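Local coordinates for protein 5-formaminoimidazole-4-carboxamide-1-(beta)-D-ribofuranosyl 5'-monophosphate synthetase (PDB 2R7L) that catalyses the ATP- and formate-dependent, folate-independent formylation of AICAR to FAICAR in purine biosynthesis, at residues S29-K34 against G318-M323; A135-P140 against G275-A280; F207-F212 against L223-R228; C295-C300 against V308-A313. All blocks are in the same frame, centred on the assembly; numbering follows the deposited sequence.

Contact 1: S29-K34 against G318-M323; sequences SLHILK and GTNSFM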
# COMPACT_ATOMS: atom_id res chain seq x y z
N SER A 29 1.35 11.88 22.20
CA SER A 29 2.18 12.56 21.21
C SER A 29 2.68 11.62 20.10
O SER A 29 2.84 12.04 18.95
CB SER A 29 3.35 13.26 21.88
OG SER A 29 4.27 12.31 22.38
N LEU A 30 2.93 10.36 20.43
CA LEU A 30 3.48 9.42 19.45
C LEU A 30 2.69 9.37 18.14
O LEU A 30 3.29 9.39 17.07
CB LEU A 30 3.64 8.02 20.03
CG LEU A 30 4.85 7.85 20.95
CD1 LEU A 30 4.89 6.45 21.54
CD2 LEU A 30 6.13 8.15 20.20
N HIS A 31 1.37 9.32 18.22
CA HIS A 31 0.57 9.29 17.00
C HIS A 31 0.17 10.69 16.54
O HIS A 31 -0.16 10.89 15.37
CB HIS A 31 -0.64 8.35 17.11
CG HIS A 31 -1.63 8.73 18.17
ND1 HIS A 31 -2.63 9.65 17.96
CD2 HIS A 31 -1.78 8.29 19.44
CE1 HIS A 31 -3.35 9.77 19.06
NE2 HIS A 31 -2.86 8.94 19.97
N ILE A 32 0.22 11.66 17.45
CA ILE A 32 0.07 13.04 17.05
C ILE A 32 1.22 13.43 16.12
O ILE A 32 1.02 14.10 15.10
CB ILE A 32 0.07 14.00 18.26
CG1 ILE A 32 -1.28 13.95 18.99
CG2 ILE A 32 0.36 15.44 17.82
CD1 ILE A 32 -1.28 14.65 20.35
N LEU A 33 2.43 13.02 16.49
CA LEU A 33 3.61 13.35 15.70
C LEU A 33 3.70 12.44 14.46
O LEU A 33 3.91 12.93 13.35
CB LEU A 33 4.88 13.26 16.56
CG LEU A 33 4.98 14.23 17.75
CD1 LEU A 33 6.25 14.00 18.56
CD2 LEU A 33 4.87 15.69 17.31
N LYS A 34 3.52 11.14 14.65
CA LYS A 34 3.47 10.20 13.52
C LYS A 34 2.43 10.62 12.49
O LYS A 34 2.72 10.69 11.30
CB LYS A 34 3.19 8.77 13.97
CG LYS A 34 3.30 7.73 12.85
CD LYS A 34 4.69 7.71 12.25
CE LYS A 34 4.78 6.77 11.05
NZ LYS A 34 6.18 6.60 10.60
N GLY A 318 -6.75 7.18 25.31
CA GLY A 318 -7.12 5.89 24.76
C GLY A 318 -6.98 5.74 23.26
O GLY A 318 -7.07 4.62 22.73
N THR A 319 -6.76 6.86 22.56
CA THR A 319 -6.52 6.84 21.12
C THR A 319 -5.22 6.10 20.81
O THR A 319 -4.98 5.70 19.68
CB THR A 319 -6.45 8.25 20.50
OG1 THR A 319 -5.57 9.07 21.28
CG2 THR A 319 -7.83 8.91 20.47
N ASN A 320 -4.39 5.92 21.83
CA ASN A 320 -3.16 5.16 21.67
C ASN A 320 -3.42 3.70 21.29
O ASN A 320 -2.56 3.06 20.69
CB ASN A 320 -2.29 5.26 22.93
CG ASN A 320 -1.80 6.68 23.19
OD1 ASN A 320 -1.66 7.48 22.26
ND2 ASN A 320 -1.56 7.00 24.46
N SER A 321 -4.60 3.18 21.60
CA SER A 321 -4.92 1.80 21.27
C SER A 321 -5.02 1.56 19.75
O SER A 321 -4.84 0.43 19.30
CB SER A 321 -6.22 1.34 21.96
OG SER A 321 -7.32 2.13 21.56
N PHE A 322 -5.30 2.61 18.97
CA PHE A 322 -5.31 2.50 17.51
C PHE A 322 -4.31 3.43 16.79
O PHE A 322 -4.68 4.17 15.88
CB PHE A 322 -6.73 2.61 16.92
CG PHE A 322 -7.45 3.89 17.25
CD1 PHE A 322 -7.94 4.13 18.52
CD2 PHE A 322 -7.67 4.85 16.27
CE1 PHE A 322 -8.62 5.30 18.82
CE2 PHE A 322 -8.34 6.02 16.56
CZ PHE A 322 -8.82 6.25 17.84
N MET A 323 -3.05 3.39 17.20
CA MET A 323 -2.02 4.20 16.53
C MET A 323 -1.75 3.67 15.11
O MET A 323 -1.27 4.41 14.25
CB MET A 323 -0.73 4.26 17.35
CG MET A 323 -0.87 5.02 18.66
SD MET A 323 0.68 5.49 19.45
CE MET A 323 1.36 3.91 19.93
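His31, on the helix that starts at Ser29, pushes its imidazole into the 3-10 turn formed by residues 318-321, and the dense part of the contact lies around this ring. The carboxamide of Asn320 meets the ring edge, its plane turned 71° from that of the imidazole, with OD1 2.9 Å from His31 CD2. Thr319 OG1 comes to the same rim, 3.0 Å from His31 NE2. Thr319 OG1 is held by Asp316 O within its own loop, whereas Asn320 ND2 reaches across to His27 O beside the helix. With CG set between the backbone N and the carbonyl carbon (chi1 62°), His31 aims away from its helix at the loop. Met323 CG approaches His31 CD2 obliquely at 3.5 Å, near His31 CB as well, while the sulfur sits at the ring edge, 84° off the normal. Packing is thinner beyond the sulfur, where Leu30 offers CB to Met323 SD at 3.9 Å. The second subunit covers that side, placing Leu268 on Leu30 and Tyr328 on Met323. The arrangement joins a helix of an N-terminal region consistent with a Rossmann-like fold to the loop after the ATP-grasp sheet, beside the AICAR pocket to which Gly318 and His27 belong.

Contact 2: A135-P140 against G275-A280; sequences AGLRVP and GDKLVA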
# COMPACT_ATOMS: atom_id res chain seq x y z
N ALA A 135 -26.97 18.61 26.96
CA ALA A 135 -26.91 17.90 25.68
C ALA A 135 -27.93 16.78 25.65
O ALA A 135 -28.33 16.31 24.58
CB ALA A 135 -25.51 17.36 25.44
N GLY A 136 -28.35 16.33 26.83
CA GLY A 136 -29.34 15.26 26.92
C GLY A 136 -28.70 13.89 26.97
O GLY A 136 -29.25 12.91 26.45
N LEU A 137 -27.53 13.80 27.60
CA LEU A 137 -26.83 12.51 27.70
C LEU A 137 -27.02 11.85 29.07
O LEU A 137 -26.94 12.51 30.10
CB LEU A 137 -25.34 12.69 27.40
CG LEU A 137 -24.99 13.16 25.98
CD1 LEU A 137 -23.50 13.23 25.79
CD2 LEU A 137 -25.61 12.24 24.95
N ARG A 138 -27.27 10.54 29.06
CA ARG A 138 -27.35 9.76 30.28
C ARG A 138 -26.06 9.87 31.07
O ARG A 138 -24.97 9.70 30.52
CB ARG A 138 -27.62 8.29 29.97
CG ARG A 138 -28.97 8.02 29.38
CD ARG A 138 -29.19 6.54 29.17
NE ARG A 138 -30.48 6.26 28.55
CZ ARG A 138 -30.66 6.03 27.25
NH1 ARG A 138 -29.63 6.04 26.42
NH2 ARG A 138 -31.88 5.79 26.79
N VAL A 139 -26.19 10.19 32.36
CA VAL A 139 -25.07 10.21 33.29
C VAL A 139 -25.45 9.41 34.53
O VAL A 139 -26.63 9.06 34.71
CB VAL A 139 -24.67 11.66 33.68
CG1 VAL A 139 -24.15 12.41 32.47
CG2 VAL A 139 -25.85 12.40 34.31
N PRO A 140 -24.46 9.06 35.37
CA PRO A 140 -24.74 8.43 36.67
C PRO A 140 -25.46 9.41 37.61
O PRO A 140 -25.18 10.61 37.59
CB PRO A 140 -23.34 8.14 37.22
CG PRO A 140 -22.41 8.21 36.03
CD PRO A 140 -23.02 9.23 35.14
N GLY A 275 -22.75 11.78 20.18
CA GLY A 275 -21.77 12.71 19.64
C GLY A 275 -22.44 13.93 19.02
O GLY A 275 -22.03 15.06 19.25
N ASP A 276 -23.50 13.70 18.25
CA ASP A 276 -24.21 14.80 17.61
C ASP A 276 -24.77 15.77 18.65
O ASP A 276 -24.64 16.99 18.50
CB ASP A 276 -25.32 14.27 16.70
CG ASP A 276 -24.78 13.64 15.42
OD1 ASP A 276 -23.56 13.79 15.17
OD2 ASP A 276 -25.55 13.01 14.67
N LYS A 277 -25.37 15.24 19.72
CA LYS A 277 -25.97 16.07 20.77
C LYS A 277 -24.94 16.87 21.54
O LYS A 277 -25.13 18.06 21.78
CB LYS A 277 -26.79 15.21 21.74
CG LYS A 277 -28.07 14.65 21.16
CD LYS A 277 -28.77 13.79 22.20
CE LYS A 277 -30.11 13.30 21.72
NZ LYS A 277 -30.76 12.46 22.76
N LEU A 278 -23.86 16.22 21.95
CA LEU A 278 -22.80 16.92 22.67
C LEU A 278 -22.28 18.10 21.87
O LEU A 278 -22.02 19.17 22.41
CB LEU A 278 -21.64 15.97 23.01
CG LEU A 278 -20.48 16.62 23.77
CD1 LEU A 278 -20.94 17.09 25.15
CD2 LEU A 278 -19.31 15.69 23.90
N VAL A 279 -22.14 17.89 20.56
CA VAL A 279 -21.62 18.90 19.65
C VAL A 279 -22.59 20.06 19.46
O VAL A 279 -22.19 21.23 19.53
CB VAL A 279 -21.21 18.26 18.30
CG1 VAL A 279 -21.37 19.24 17.14
CG2 VAL A 279 -19.78 17.73 18.38
N ALA A 280 -23.86 19.74 19.24
CA ALA A 280 -24.89 20.76 19.05
C ALA A 280 -25.05 21.66 20.27
O ALA A 280 -25.25 22.87 20.12
CB ALA A 280 -26.22 20.10 18.68
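Ala135 meets helix 268-285 with both its methyl and its carbonyl. Ala135 CB rests on the helix backbone, 3.9 Å from Leu278 CA and 3.7 Å from Lys277 O, and Ala135 O lies 3.4 Å from Lys277 CB. The aliphatic chain of Lys277, extended beyond CG, runs past this oxygen, with CD 3.5 Å from Ala135 O, and brings the amine to the outer, more exposed side, where NZ is still 4.0 Å from Gly136 O. No hydrogen bond crosses the contact. Just past this point helix 125-135 ends: Gly136 takes a positive phi (90°) in a Schellman motif, which turns the chain out of the helix and into the loop leading to strand 142-143. One residue further on, Leu137 reaches back, its CD1 4.3 Å from Leu278 CB, forming the buried, apolar flank of the contact. Behind these two leucines stand Leu132 of the same terminating helix and Leu296 of strand 292-300, while Met274 backs Leu137 and Phe294 backs Leu278. Further along the loop, backbone bonding between Arg138 and Val308 ties it to the edge strand 306-312. On another side of helix 268-285, Asp276 forms a salt bridge with Arg57 of the third subunit.

Contact 3: F207-F212 against L223-R228; sequences FCIHYF and LGMDKR. With AMZ (aminoimidazole 4-carboxamide ribonucleotide), chain F; ATP (adenosine-5'-triphosphate), chain E.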
# COMPACT_ATOMS: atom_id res chain seq x y z
N PHE A 207 -16.74 1.54 27.30
CA PHE A 207 -16.44 1.98 25.94
C PHE A 207 -16.05 3.44 26.03
O PHE A 207 -16.91 4.29 26.27
CB PHE A 207 -17.67 1.86 25.05
CG PHE A 207 -18.12 0.45 24.82
CD1 PHE A 207 -17.57 -0.31 23.81
CD2 PHE A 207 -19.11 -0.12 25.62
CE1 PHE A 207 -17.99 -1.62 23.59
CE2 PHE A 207 -19.53 -1.42 25.41
CZ PHE A 207 -18.96 -2.17 24.39
N CYS A 208 -14.76 3.73 25.88
CA CYS A 208 -14.31 5.10 25.71
C CYS A 208 -14.33 5.40 24.21
O CYS A 208 -13.54 4.87 23.44
CB CYS A 208 -12.91 5.29 26.30
SG CYS A 208 -12.77 4.77 28.06
N ILE A 209 -15.28 6.23 23.81
CA ILE A 209 -15.57 6.47 22.40
C ILE A 209 -14.88 7.74 21.90
O ILE A 209 -15.10 8.84 22.42
CB ILE A 209 -17.09 6.56 22.17
CG1 ILE A 209 -17.76 5.30 22.73
CG2 ILE A 209 -17.39 6.72 20.69
CD1 ILE A 209 -19.24 5.46 23.07
N HIS A 210 -14.02 7.57 20.90
CA HIS A 210 -13.25 8.70 20.39
C HIS A 210 -13.87 9.27 19.12
O HIS A 210 -13.94 8.60 18.08
CB HIS A 210 -11.79 8.30 20.20
CG HIS A 210 -11.20 7.59 21.39
ND1 HIS A 210 -10.60 8.26 22.44
CD2 HIS A 210 -11.15 6.27 21.71
CE1 HIS A 210 -10.20 7.38 23.34
NE2 HIS A 210 -10.51 6.17 22.92
N TYR A 211 -14.36 10.50 19.22
CA TYR A 211 -15.00 11.17 18.09
C TYR A 211 -14.07 12.23 17.51
O TYR A 211 -13.09 12.63 18.14
CB TYR A 211 -16.30 11.86 18.51
CG TYR A 211 -17.37 11.02 19.18
CD1 TYR A 211 -18.49 10.61 18.47
CD2 TYR A 211 -17.28 10.68 20.53
CE1 TYR A 211 -19.48 9.87 19.08
CE2 TYR A 211 -18.27 9.93 21.15
CZ TYR A 211 -19.37 9.54 20.41
OH TYR A 211 -20.35 8.79 21.00
N PHE A 212 -14.40 12.71 16.32
CA PHE A 212 -13.74 13.87 15.73
C PHE A 212 -14.81 14.75 15.11
O PHE A 212 -15.55 14.29 14.24
CB PHE A 212 -12.72 13.45 14.66
CG PHE A 212 -11.87 14.59 14.16
CD1 PHE A 212 -10.67 14.89 14.76
CD2 PHE A 212 -12.28 15.37 13.09
CE1 PHE A 212 -9.87 15.93 14.31
CE2 PHE A 212 -11.50 16.42 12.63
CZ PHE A 212 -10.29 16.70 13.25
N LEU A 223 -13.99 7.58 15.34
CA LEU A 223 -12.62 7.18 15.02
C LEU A 223 -12.20 5.86 15.66
O LEU A 223 -11.43 5.10 15.08
CB LEU A 223 -11.62 8.29 15.40
CG LEU A 223 -11.22 9.27 14.28
CD1 LEU A 223 -10.45 8.55 13.21
CD2 LEU A 223 -12.42 9.99 13.67
N GLY A 224 -12.72 5.58 16.85
CA GLY A 224 -12.37 4.34 17.54
C GLY A 224 -12.82 4.28 18.99
O GLY A 224 -13.49 5.20 19.49
N MET A 225 -12.44 3.20 19.67
CA MET A 225 -12.89 2.94 21.04
C MET A 225 -11.87 2.09 21.76
O MET A 225 -11.24 1.21 21.15
CB MET A 225 -14.21 2.17 21.04
CG MET A 225 -15.35 2.81 20.27
SD MET A 225 -16.82 1.76 20.42
CE MET A 225 -18.00 2.68 19.42
N ASP A 226 -11.73 2.33 23.06
CA ASP A 226 -10.92 1.48 23.93
C ASP A 226 -11.65 1.23 25.24
O ASP A 226 -12.61 1.92 25.58
CB ASP A 226 -9.56 2.14 24.22
CG ASP A 226 -9.69 3.36 25.14
OD1 ASP A 226 -10.18 4.41 24.65
OD2 ASP A 226 -9.28 3.29 26.33
N LYS A 227 -11.19 0.22 25.97
CA LYS A 227 -11.59 0.06 27.36
C LYS A 227 -10.35 0.25 28.22
O LYS A 227 -9.25 -0.13 27.82
CB LYS A 227 -12.27 -1.29 27.60
CG LYS A 227 -11.35 -2.49 27.60
CD LYS A 227 -12.05 -3.69 28.21
CE LYS A 227 -11.06 -4.79 28.52
NZ LYS A 227 -11.61 -5.80 29.45
N ARG A 228 -10.54 0.87 29.38
CA ARG A 228 -9.42 1.21 30.25
C ARG A 228 -8.81 -0.03 30.87
O ARG A 228 -9.51 -1.03 31.08
CB ARG A 228 -9.86 2.15 31.37
CG ARG A 228 -10.52 3.42 30.91
CD ARG A 228 -9.60 4.21 30.00
NE ARG A 228 -9.82 5.64 30.13
CZ ARG A 228 -9.66 6.51 29.13
NH1 ARG A 228 -9.28 6.09 27.93
NH2 ARG A 228 -9.89 7.80 29.35
O5 AMZ F . -4.01 5.82 28.32
C6 AMZ F . -4.88 6.56 28.80
N2 AMZ F . -6.18 6.30 28.76
C3A AMZ F . -4.49 7.84 29.52
C7A AMZ F . -5.34 8.69 30.21
N3 AMZ F . -6.65 8.57 30.38
N1 AMZ F . -3.26 8.32 29.61
C5 AMZ F . -3.33 9.45 30.33
N AMZ F . -4.59 9.67 30.70
C1 AMZ F . -5.09 10.82 31.49
C2 AMZ F . -5.02 10.57 33.00
C3 AMZ F . -3.77 11.32 33.43
O2 AMZ F . -3.98 11.88 34.72
O1 AMZ F . -6.18 11.18 33.59
O AMZ F . -4.16 11.88 31.19
C AMZ F . -3.69 12.45 32.41
C4 AMZ F . -2.24 12.90 32.16
O3 AMZ F . -1.45 11.80 31.74
P AMZ F . 0.00 11.60 32.32
OP1 AMZ F . 0.97 12.66 31.95
O4 AMZ F . -0.14 11.51 33.92
OP2 AMZ F . 0.52 10.15 31.84
PG ATP E . -8.73 8.77 33.56
O1G ATP E . -8.17 10.00 32.88
O2G ATP E . -9.71 7.98 32.72
O3G ATP E . -7.68 7.92 34.24
PB ATP E . -11.03 10.11 34.59
O1B ATP E . -11.26 10.37 33.13
O2B ATP E . -11.09 11.28 35.55
O3B ATP E . -9.60 9.37 34.80
PA ATP E . -12.66 8.76 36.54
O1A ATP E . -14.01 9.41 36.68
O2A ATP E . -11.54 9.01 37.52
O3A ATP E . -12.13 9.01 35.03
O5' ATP E . -12.91 7.18 36.51
C5' ATP E . -11.84 6.29 36.76
C4' ATP E . -12.37 4.87 36.65
O4' ATP E . -13.31 4.61 37.70
C3' ATP E . -13.14 4.63 35.36
O3' ATP E . -12.27 4.25 34.29
C2' ATP E . -14.10 3.52 35.75
O2' ATP E . -13.47 2.25 35.62
C1' ATP E . -14.38 3.78 37.22
N9 ATP E . -15.63 4.56 37.32
C8 ATP E . -15.71 5.90 37.24
N7 ATP E . -17.00 6.31 37.34
C5 ATP E . -17.76 5.22 37.51
C6 ATP E . -19.21 4.95 37.69
N6 ATP E . -20.11 5.96 37.72
N1 ATP E . -19.59 3.66 37.81
C2 ATP E . -18.69 2.65 37.78
N3 ATP E . -17.37 2.82 37.62
C4 ATP E . -16.86 4.06 37.47
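The beta hairpin of strands 205-214 and 219-230, part of the ATP-grasp sheet, is crossed by a His-carboxylate hydrogen bond from His210 NE2 to Asp226 OD1, modelled very short, at 2.5 Å. The imidazole and carboxylate planes are 24° apart, nearly coplanar, and the oxygen lies at the ring edge. With chi1 at 70°, the Asp226 carboxylate is folded over its own backbone toward the neighbouring strand. The other oxygen, Asp226 OD2, uses the syn lone pair to receive Arg228 NH1 at 3.2 Å, a salt bridge nearly in the guanidinium plane, so one carboxylate links the histidine to the arginine. In the backbone, Cys208 and Asp226 form an antiparallel hydrogen-bonded pair, and at the other end Leu223 and Gly224 both face His210 in a classic beta bulge; Leu223 N bonds to His210 O at 2.9 Å. The opposite face of the sheet carries Ile209 and Met225, whose extended chain puts SD 4.0 Å from Phe207 CD1. The guanidinium of Arg228 has Cys208 SG over one face and AMZ N2 over the other, 3.2 Å from Arg228 NH1. ATP O2G lies at its edge, held weakly by Arg228 NE and NH2 at 3.5 and 3.4 Å. NH2 also forms a salt bridge with Asp316, and Gln297 and Asn258 adjoin the same arginine.

Contact 4: C295-C300 against V308-A313; sequences CLQSLC and VFEMSA. With ATP (adenosine-5'-triphosphate), chain E.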
# COMPACT_ATOMS: atom_id res chain seq x y z
N CYS A 295 -13.88 12.81 23.43
CA CYS A 295 -14.10 11.45 23.91
C CYS A 295 -15.25 11.41 24.91
O CYS A 295 -15.32 12.24 25.82
CB CYS A 295 -12.82 10.94 24.56
SG CYS A 295 -12.92 9.30 25.30
N LEU A 296 -16.16 10.45 24.72
CA LEU A 296 -17.15 10.11 25.74
C LEU A 296 -16.73 8.82 26.42
O LEU A 296 -16.62 7.77 25.77
CB LEU A 296 -18.55 9.95 25.14
CG LEU A 296 -19.20 11.23 24.59
CD1 LEU A 296 -20.62 10.96 24.20
CD2 LEU A 296 -19.13 12.36 25.60
N GLN A 297 -16.48 8.89 27.73
CA GLN A 297 -16.10 7.71 28.50
C GLN A 297 -17.34 7.13 29.15
O GLN A 297 -17.91 7.71 30.07
CB GLN A 297 -15.07 8.08 29.56
CG GLN A 297 -13.79 8.64 28.97
CD GLN A 297 -13.06 9.53 29.93
OE1 GLN A 297 -13.04 10.75 29.76
NE2 GLN A 297 -12.44 8.93 30.94
N SER A 298 -17.77 5.97 28.68
CA SER A 298 -19.08 5.48 29.05
C SER A 298 -19.10 4.05 29.57
O SER A 298 -18.11 3.32 29.48
CB SER A 298 -20.03 5.62 27.87
OG SER A 298 -19.62 4.78 26.80
N LEU A 299 -20.24 3.66 30.12
CA LEU A 299 -20.46 2.29 30.54
C LEU A 299 -21.79 1.84 29.98
O LEU A 299 -22.79 2.55 30.08
CB LEU A 299 -20.45 2.18 32.07
CG LEU A 299 -19.08 2.38 32.73
CD1 LEU A 299 -19.21 2.76 34.21
CD2 LEU A 299 -18.22 1.14 32.56
N CYS A 300 -21.79 0.67 29.35
CA CYS A 300 -23.00 0.16 28.73
C CYS A 300 -23.69 -0.78 29.71
O CYS A 300 -23.16 -1.84 30.04
CB CYS A 300 -22.67 -0.56 27.42
SG CYS A 300 -24.15 -1.08 26.50
N VAL A 308 -22.52 8.03 30.37
CA VAL A 308 -21.20 8.65 30.34
C VAL A 308 -20.80 9.26 31.68
O VAL A 308 -21.45 10.16 32.21
CB VAL A 308 -21.01 9.62 29.12
CG1 VAL A 308 -22.31 9.84 28.40
CG2 VAL A 308 -20.39 10.94 29.55
N PHE A 309 -19.71 8.73 32.23
CA PHE A 309 -19.25 9.12 33.54
C PHE A 309 -18.12 10.13 33.43
O PHE A 309 -17.72 10.74 34.43
CB PHE A 309 -18.78 7.89 34.32
CG PHE A 309 -17.62 7.16 33.69
CD1 PHE A 309 -16.32 7.58 33.93
CD2 PHE A 309 -17.82 6.05 32.88
CE1 PHE A 309 -15.23 6.91 33.37
CE2 PHE A 309 -16.74 5.37 32.32
CZ PHE A 309 -15.45 5.80 32.57
N GLU A 310 -17.61 10.30 32.22
CA GLU A 310 -16.56 11.28 31.97
C GLU A 310 -16.50 11.68 30.50
O GLU A 310 -17.14 11.05 29.65
CB GLU A 310 -15.20 10.77 32.44
CG GLU A 310 -14.80 11.24 33.83
CD GLU A 310 -14.64 12.76 33.92
OE1 GLU A 310 -14.61 13.28 35.06
OE2 GLU A 310 -14.54 13.42 32.87
N MET A 311 -15.75 12.74 30.21
CA MET A 311 -15.54 13.20 28.85
C MET A 311 -14.29 14.06 28.75
O MET A 311 -13.79 14.56 29.76
CB MET A 311 -16.75 14.00 28.36
CG MET A 311 -16.87 15.35 29.03
SD MET A 311 -17.78 16.53 28.02
CE MET A 311 -16.47 17.16 26.97
N SER A 312 -13.79 14.21 27.53
CA SER A 312 -12.67 15.11 27.25
C SER A 312 -13.05 16.02 26.09
O SER A 312 -13.88 15.65 25.25
CB SER A 312 -11.42 14.32 26.92
OG SER A 312 -11.15 13.36 27.92
N ALA A 313 -12.44 17.20 26.04
CA ALA A 313 -12.77 18.17 25.00
C ALA A 313 -11.61 18.27 24.02
O ALA A 313 -11.65 19.02 23.05
CB ALA A 313 -13.08 19.52 25.61
PG ATP E . -8.73 8.77 33.56
O1G ATP E . -8.17 10.00 32.88
O2G ATP E . -9.71 7.98 32.72
O3G ATP E . -7.68 7.92 34.24
PB ATP E . -11.03 10.11 34.59
O1B ATP E . -11.26 10.37 33.13
O2B ATP E . -11.09 11.28 35.55
O3B ATP E . -9.60 9.37 34.80
PA ATP E . -12.66 8.76 36.54
O1A ATP E . -14.01 9.41 36.68
O2A ATP E . -11.54 9.01 37.52
O3A ATP E . -12.13 9.01 35.03
O5' ATP E . -12.91 7.18 36.51
C5' ATP E . -11.84 6.29 36.76
C4' ATP E . -12.37 4.87 36.65
O4' ATP E . -13.31 4.61 37.70
C3' ATP E . -13.14 4.63 35.36
O3' ATP E . -12.27 4.25 34.29
C2' ATP E . -14.10 3.52 35.75
O2' ATP E . -13.47 2.25 35.62
C1' ATP E . -14.38 3.78 37.22
N9 ATP E . -15.63 4.56 37.32
C8 ATP E . -15.71 5.90 37.24
N7 ATP E . -17.00 6.31 37.34
C5 ATP E . -17.76 5.22 37.51
C6 ATP E . -19.21 4.95 37.69
N6 ATP E . -20.11 5.96 37.72
N1 ATP E . -19.59 3.66 37.81
C2 ATP E . -18.69 2.65 37.78
N3 ATP E . -17.37 2.82 37.62
C4 ATP E . -16.86 4.06 37.47
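Gln297 crosses from strand 292-300 to the ATP phosphates, packing first on Phe309 and then on Glu310. Gln297 CB lies over the Phe309 ring as a CH-pi contact, 4.2 Å from the centroid and 26° off the normal. CG continues in an extended chain past the carbonyl of Glu310, and Gln297 CD settles 3.5 Å from Glu310 CB, the two chains running alongside each other toward the phosphates. At the tip the amide divides its roles: OE1 stays beside Glu310 CB, whereas Gln297 NE2 gives ATP O1B a nearly straight hydrogen bond of 2.9 Å. The backbone beneath is an antiparallel hairpin with a classic beta bulge, Phe309 and Glu310 both facing Gln297 (Phe309 N to Gln297 O, 3.0 Å). That same oxygen sits over a face of the Phe309 ring. Here the chain turns a corner, and Phe309 lies between the strand and the nucleotide, CE1 being 3.7 Å from ATP C3'; Leu299 adds CD1 at 3.6 Å from ATP C2 of the adenine. Gln297 and Glu310 are also predicted magnesium ligands. Glu310 OE2 takes the N-H of Met311. On the other face Leu296 CD2 packs on Met311 CB at 4.0 Å, and Leu131 and Leu132 of helix 125-135 cover Met311.

Contacts 3 and 4 are two hairpins of one antiparallel sheet, joined where strands 205-214 and 292-300 pair: Ile209 N bonds to Leu296 O and Ser298 OG to Phe207 O. Both reach ATP, and Arg228 lies next to Gln297 there. Their chemistry is backbone pairing plus buried polar groups turned to the ligands. Contact 2, largely apolar and partly buried, lies against contact 4, with centres about 10 Å apart, and also touches contact 3 through Gly275 on Tyr211. Contact 1 is buried but built from a helix and a loop without strand pairing; it touches contact 3 through Thr319 on His210 and Gly318 on Asp226, and does not touch contacts 2 and 4.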